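Local coordinates for galectin (PDB 6N44), which probably binds beta-galactosides as a lectin of the galectin family and has, in sheep, an anti-parasitic activity for which its oligomeric assembly is critical, at residues A[52-57]-A[92-97]; A[56-61]-A[82-87]. One frame throughout, in Å; residues are numbered along the deposited sequence.

In the fold
Both contacts start from strand 52-59 of the six-stranded sheet of one galectin beta-sandwich, their centres about 15 Å apart. Interaction 1 joins residues 52-57 to strand 90-97 of the five-stranded sheet and so bridges the two sheets in the core, its centre about 5 Å from the centre of the chain. Interaction 2, towards the edge at about 12 Å, takes up the end of the same strand and the turn after it, residues 56-61, and joins them to the loop 82-87, which comes before strand 90-97 in sequence. Phe56 serves both contacts. The strand thus packs inward on the core and on the loop that leads to the other sheet.

Interaction 1: residues A[52-57]-A[92-97]; sequences IPFRFW and LQFLVL
Phe94 reaches across from strand 90-97 and brings its ring to both Phe54 and Phe56. Against Phe56 the pair is T-shaped: the edge of Phe94 meets one face of Phe56, with planes at 83°. The two centroids are 5.4 Å apart. Phe94 CZ lies 3.7 Å from Phe56 CG, so the touch falls near the root of the Phe56 ring, and Phe94 CE2 also packs on Phe56 CB, at 3.8 Å. With Phe54 the pairing is oblique, the planes standing at 77°; here Phe54 CE2 comes within 3.6 Å of Phe94 CD2. The three rings form an aromatic cluster between the facing sheets of the galectin beta-sandwich, where the strand segments run nearly antiparallel, at 159°. Their axes approach to 11.4 Å. Phe42 meets Phe94 edge-to-face, while Tyr101 and Phe113 stack on Phe54. The aliphatic contact is slighter: Leu92 CD2 approaches Phe56 CE2 at 4.3 Å. Arg55, between the two inward phenylalanines, points away from strand 90-97 and forms a salt bridge with Asp41; it is one of the residues that bind galactose, though none is bound to this chain here.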
loop_
_atom_site.group_PDB
_atom_site.type_symbol
_atom_site.label_atom_id
_atom_site.label_comp_id
_atom_site.label_asym_id
_atom_site.label_seq_id
_atom_site.Cartn_x
_atom_site.Cartn_y
_atom_site.Cartn_z
ATOM N N ILE A 52 0.944 0.715 22.512
ATOM C CA ILE A 52 0.437 0.105 21.290
ATOM C C ILE A 52 -0.384 1.164 20.571
ATOM O O ILE A 52 -1.575 1.355 20.869
ATOM C CB ILE A 52 -0.395 -1.163 21.555
ATOM C CG1 ILE A 52 0.432 -2.208 22.311
ATOM C CG2 ILE A 52 -0.939 -1.739 20.210
ATOM C CD1 ILE A 52 -0.338 -3.517 22.592
ATOM N N PRO A 53 0.227 1.877 19.632
ATOM C CA PRO A 53 -0.514 2.864 18.837
ATOM C C PRO A 53 -1.788 2.335 18.201
ATOM O O PRO A 53 -2.769 3.085 18.094
ATOM C CB PRO A 53 0.518 3.270 17.778
ATOM C CG PRO A 53 1.820 3.138 18.494
ATOM C CD PRO A 53 1.668 1.904 19.354
ATOM N N PHE A 54 -1.823 1.071 17.770
ATOM C CA PHE A 54 -3.001 0.582 17.054
ATOM C C PHE A 54 -3.110 -0.925 17.235
ATOM O O PHE A 54 -2.273 -1.679 16.725
ATOM C CB PHE A 54 -2.927 0.961 15.575
ATOM C CG PHE A 54 -4.043 0.403 14.733
ATOM C CD1 PHE A 54 -5.354 0.396 15.196
ATOM C CD2 PHE A 54 -3.783 -0.096 13.452
ATOM C CE1 PHE A 54 -6.386 -0.095 14.406
ATOM C CE2 PHE A 54 -4.815 -0.616 12.655
ATOM C CZ PHE A 54 -6.116 -0.613 13.136
ATOM N N ARG A 55 -4.148 -1.359 17.940
ATOM C CA ARG A 55 -4.509 -2.766 18.034
ATOM C C ARG A 55 -5.809 -2.980 17.278
ATOM O O ARG A 55 -6.783 -2.245 17.480
ATOM C CB ARG A 55 -4.669 -3.236 19.492
ATOM C CG ARG A 55 -5.419 -4.579 19.619
ATOM C CD ARG A 55 -5.375 -5.197 21.039
ATOM N NE ARG A 55 -4.018 -5.584 21.399
ATOM C CZ ARG A 55 -3.673 -6.147 22.553
ATOM N NH1 ARG A 55 -4.591 -6.405 23.478
ATOM N NH2 ARG A 55 -2.404 -6.461 22.770
ATOM N N PHE A 56 -5.819 -3.989 16.424
ATOM C CA PHE A 56 -6.996 -4.439 15.695
ATOM C C PHE A 56 -7.341 -5.823 16.214
ATOM O O PHE A 56 -6.493 -6.722 16.190
ATOM C CB PHE A 56 -6.719 -4.484 14.182
ATOM C CG PHE A 56 -7.849 -5.082 13.342
ATOM C CD1 PHE A 56 -8.812 -4.269 12.761
ATOM C CD2 PHE A 56 -7.908 -6.447 13.096
ATOM C CE1 PHE A 56 -9.841 -4.811 11.966
ATOM C CE2 PHE A 56 -8.927 -6.998 12.298
ATOM C CZ PHE A 56 -9.892 -6.170 11.730
ATOM N N TRP A 57 -8.581 -5.993 16.662
ATOM C CA TRP A 57 -9.030 -7.220 17.306
ATOM C C TRP A 57 -10.343 -7.650 16.684
ATOM O O TRP A 57 -11.250 -6.833 16.501
ATOM C CB TRP A 57 -9.202 -7.011 18.817
ATOM C CG TRP A 57 -9.715 -8.224 19.559
ATOM C CD1 TRP A 57 -8.965 -9.222 20.116
ATOM C CD2 TRP A 57 -11.085 -8.550 19.836
ATOM N NE1 TRP A 57 -9.782 -10.152 20.715
ATOM C CE2 TRP A 57 -11.087 -9.768 20.552
ATOM C CE3 TRP A 57 -12.308 -7.939 19.539
ATOM C CZ2 TRP A 57 -12.264 -10.375 20.998
ATOM C CZ3 TRP A 57 -13.485 -8.553 19.976
ATOM C CH2 TRP A 57 -13.449 -9.755 20.702
ATOM N N LEU A 92 -6.317 -9.749 4.730
ATOM C CA LEU A 92 -6.494 -8.573 5.565
ATOM C C LEU A 92 -5.383 -7.579 5.239
ATOM O O LEU A 92 -4.194 -7.918 5.328
ATOM C CB LEU A 92 -6.480 -8.966 7.041
ATOM C CG LEU A 92 -6.334 -7.869 8.094
ATOM C CD1 LEU A 92 -7.539 -6.911 8.100
ATOM C CD2 LEU A 92 -6.147 -8.517 9.454
ATOM N N GLN A 93 -5.769 -6.360 4.857
ATOM C CA GLN A 93 -4.816 -5.310 4.505
ATOM C C GLN A 93 -4.941 -4.121 5.443
ATOM O O GLN A 93 -6.054 -3.636 5.688
ATOM C CB GLN A 93 -5.034 -4.809 3.076
ATOM C CG GLN A 93 -4.562 -5.732 1.985
ATOM C CD GLN A 93 -4.962 -5.187 0.631
ATOM O OE1 GLN A 93 -6.153 -5.180 0.284
ATOM N NE2 GLN A 93 -3.981 -4.668 -0.119
ATOM N N PHE A 94 -3.797 -3.614 5.905
ATOM C CA PHE A 94 -3.727 -2.334 6.593
ATOM C C PHE A 94 -2.945 -1.367 5.728
ATOM O O PHE A 94 -1.822 -1.661 5.307
ATOM C CB PHE A 94 -3.059 -2.447 7.976
ATOM C CG PHE A 94 -3.795 -3.330 8.937
ATOM C CD1 PHE A 94 -3.539 -4.694 8.980
ATOM C CD2 PHE A 94 -4.744 -2.802 9.791
ATOM C CE1 PHE A 94 -4.213 -5.531 9.872
ATOM C CE2 PHE A 94 -5.432 -3.624 10.691
ATOM C CZ PHE A 94 -5.161 -4.998 10.733
ATOM N N LEU A 95 -3.539 -0.217 5.476
ATOM C CA LEU A 95 -2.914 0.861 4.728
ATOM C C LEU A 95 -2.621 1.993 5.697
ATOM O O LEU A 95 -3.552 2.559 6.274
ATOM C CB LEU A 95 -3.846 1.326 3.609
ATOM C CG LEU A 95 -3.290 2.362 2.645
ATOM C CD1 LEU A 95 -1.992 1.871 2.003
ATOM C CD2 LEU A 95 -4.373 2.665 1.597
ATOM N N VAL A 96 -1.340 2.307 5.891
ATOM C CA VAL A 96 -0.950 3.401 6.774
ATOM C C VAL A 96 -0.831 4.677 5.940
ATOM O O VAL A 96 -0.032 4.755 5.000
ATOM C CB VAL A 96 0.359 3.093 7.521
ATOM C CG1 VAL A 96 0.618 4.144 8.575
ATOM C CG2 VAL A 96 0.297 1.703 8.158
ATOM N N LEU A 97 -1.649 5.664 6.264
ATOM C CA LEU A 97 -1.611 6.976 5.628
ATOM C C LEU A 97 -1.248 8.028 6.663
ATOM O O LEU A 97 -1.136 7.738 7.852
ATOM C CB LEU A 97 -2.951 7.329 4.977
ATOM C CG LEU A 97 -3.515 6.478 3.822
ATOM C CD1 LEU A 97 -2.440 5.740 3.024
ATOM C CD2 LEU A 97 -4.655 5.557 4.191
#

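Interaction 2: residues A[56-61]-A[82-87]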
loop_
_atom_site.group_PDB
_atom_site.type_symbol
_atom_site.label_atom_id
_atom_site.label_comp_id
_atom_site.label_asym_id
_atom_site.label_seq_id
_atom_site.Cartn_x
_atom_site.Cartn_y
_atom_site.Cartn_z
ATOM N N PHE A 56 -5.819 -3.989 16.424
ATOM C CA PHE A 56 -6.996 -4.439 15.695
ATOM C C PHE A 56 -7.341 -5.823 16.214
ATOM O O PHE A 56 -6.493 -6.722 16.190
ATOM C CB PHE A 56 -6.719 -4.484 14.182
ATOM C CG PHE A 56 -7.849 -5.082 13.342
ATOM C CD1 PHE A 56 -8.812 -4.269 12.761
ATOM C CD2 PHE A 56 -7.908 -6.447 13.096
ATOM C CE1 PHE A 56 -9.841 -4.811 11.966
ATOM C CE2 PHE A 56 -8.927 -6.998 12.298
ATOM C CZ PHE A 56 -9.892 -6.170 11.730
ATOM N N TRP A 57 -8.581 -5.993 16.662
ATOM C CA TRP A 57 -9.030 -7.220 17.306
ATOM C C TRP A 57 -10.343 -7.650 16.684
ATOM O O TRP A 57 -11.250 -6.833 16.501
ATOM C CB TRP A 57 -9.202 -7.011 18.817
ATOM C CG TRP A 57 -9.715 -8.224 19.559
ATOM C CD1 TRP A 57 -8.965 -9.222 20.116
ATOM C CD2 TRP A 57 -11.085 -8.550 19.836
ATOM N NE1 TRP A 57 -9.782 -10.152 20.715
ATOM C CE2 TRP A 57 -11.087 -9.768 20.552
ATOM C CE3 TRP A 57 -12.308 -7.939 19.539
ATOM C CZ2 TRP A 57 -12.264 -10.375 20.998
ATOM C CZ3 TRP A 57 -13.485 -8.553 19.976
ATOM C CH2 TRP A 57 -13.449 -9.755 20.702
ATOM N N TYR A 58 -10.449 -8.923 16.352
ATOM C CA TYR A 58 -11.656 -9.427 15.721
ATOM C C TYR A 58 -12.050 -10.727 16.383
ATOM O O TYR A 58 -11.202 -11.585 16.630
ATOM C CB TYR A 58 -11.501 -9.683 14.205
ATOM C CG TYR A 58 -12.694 -10.470 13.688
ATOM C CD1 TYR A 58 -13.887 -9.827 13.385
ATOM C CD2 TYR A 58 -12.649 -11.857 13.573
ATOM C CE1 TYR A 58 -14.997 -10.538 12.951
ATOM C CE2 TYR A 58 -13.752 -12.578 13.146
ATOM C CZ TYR A 58 -14.924 -11.915 12.839
ATOM O OH TYR A 58 -16.027 -12.625 12.407
ATOM N N CYS A 59 -13.346 -10.881 16.633
ATOM C CA CYS A 59 -13.879 -12.168 17.059
ATOM C C CYS A 59 -15.383 -12.139 16.861
ATOM O O CYS A 59 -16.035 -11.169 17.261
ATOM C CB CYS A 59 -13.537 -12.457 18.519
ATOM S SG CYS A 59 -14.107 -14.075 19.110
ATOM N N ASP A 60 -15.909 -13.167 16.200
ATOM C CA ASP A 60 -17.347 -13.444 16.159
ATOM C C ASP A 60 -18.159 -12.222 15.714
ATOM O O ASP A 60 -19.059 -11.746 16.413
ATOM C CB ASP A 60 -17.822 -13.948 17.525
ATOM C CG ASP A 60 -19.264 -14.414 17.501
ATOM O OD1 ASP A 60 -19.970 -14.224 18.510
ATOM O OD2 ASP A 60 -19.686 -14.962 16.463
ATOM N N GLY A 61 -17.808 -11.704 14.533
ATOM C CA GLY A 61 -18.527 -10.610 13.917
ATOM C C GLY A 61 -18.227 -9.220 14.439
ATOM O O GLY A 61 -18.882 -8.264 14.005
ATOM N N GLU A 82 -19.205 -8.752 8.590
ATOM C CA GLU A 82 -19.334 -10.130 8.154
ATOM C C GLU A 82 -18.159 -10.568 7.292
ATOM O O GLU A 82 -18.214 -11.643 6.686
ATOM C CB GLU A 82 -20.651 -10.308 7.399
ATOM C CG GLU A 82 -21.865 -10.214 8.306
ATOM C CD GLU A 82 -21.864 -11.295 9.386
ATOM O OE1 GLU A 82 -22.086 -12.482 9.046
ATOM O OE2 GLU A 82 -21.631 -10.967 10.573
ATOM N N ALA A 83 -17.089 -9.767 7.251
ATOM C CA ALA A 83 -15.997 -9.994 6.307
ATOM C C ALA A 83 -15.238 -11.294 6.566
ATOM O O ALA A 83 -14.737 -11.910 5.620
ATOM C CB ALA A 83 -15.026 -8.814 6.342
ATOM N N PHE A 84 -15.108 -11.717 7.818
ATOM C CA PHE A 84 -14.292 -12.885 8.168
ATOM C C PHE A 84 -15.183 -14.114 8.267
ATOM O O PHE A 84 -15.827 -14.333 9.289
ATOM C CB PHE A 84 -13.567 -12.673 9.490
ATOM C CG PHE A 84 -12.667 -11.499 9.508
ATOM C CD1 PHE A 84 -11.380 -11.592 8.990
ATOM C CD2 PHE A 84 -13.089 -10.297 10.064
ATOM C CE1 PHE A 84 -10.531 -10.503 9.031
ATOM C CE2 PHE A 84 -12.251 -9.213 10.113
ATOM C CZ PHE A 84 -10.962 -9.305 9.593
ATOM N N VAL A 85 -15.202 -14.933 7.221
ATOM C CA VAL A 85 -15.991 -16.160 7.204
ATOM C C VAL A 85 -15.077 -17.309 7.626
ATOM O O VAL A 85 -14.131 -17.630 6.887
ATOM C CB VAL A 85 -16.592 -16.426 5.820
ATOM C CG1 VAL A 85 -17.658 -17.494 5.908
ATOM C CG2 VAL A 85 -17.138 -15.136 5.213
ATOM N N PRO A 86 -15.311 -17.952 8.784
ATOM C CA PRO A 86 -14.514 -19.163 9.021
ATOM C C PRO A 86 -15.121 -20.325 8.229
ATOM O O PRO A 86 -16.327 -20.303 7.997
ATOM C CB PRO A 86 -14.626 -19.380 10.543
ATOM C CG PRO A 86 -15.671 -18.347 11.043
ATOM C CD PRO A 86 -16.333 -17.754 9.825
ATOM N N GLY A 87 -14.322 -21.269 7.747
ATOM C CA GLY A 87 -12.879 -21.148 7.713
ATOM C C GLY A 87 -12.459 -20.884 6.274
ATOM O O GLY A 87 -11.681 -21.644 5.701
HETATM O O HOH W 1 -16.842 -11.366 10.149
HETATM O O HOH W 2 -21.479 -8.684 12.610
#
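Phe84 lies over one face of Tyr58, the two side chains sliding past each other in opposite directions. Phe84 CD2 sits over the centre of that face, 3.4 Å from Tyr58 CD1, but the planes are inclined at 39°, too far for a parallel stack. Phe84 CB extends the overlap to the phenol end, 3.7 Å from Tyr58 CZ. With CG turned beside the backbone N (chi1 -59°), the Phe84 ring is sent toward Tyr58 and on to Phe56, where Phe84 CZ and Phe56 CZ meet edge against edge at 3.9 Å. Leu38, Val105 and Phe90 add to the packing round Phe84. Polar bonds fix the outer end of the tyrosine. Within the turn, Gly61 N donates to Tyr58 OH (2.9 Å, 153°), tying the phenol to the chain just after its own strand. A water bonded to Tyr58 OH at 2.7 Å accepts from Phe84 N, linking the hydroxyl to the loop backbone. A second water can donate to Gly61 O (3.0 Å) and Glu82 OE2 (3.1 Å), though not all the bonds in its reach can hold at once. The loop between strands 72-80 and 90-97, which passes from one sheet of the galectin beta-sandwich to the other, thus packs against the end of strand 52-59.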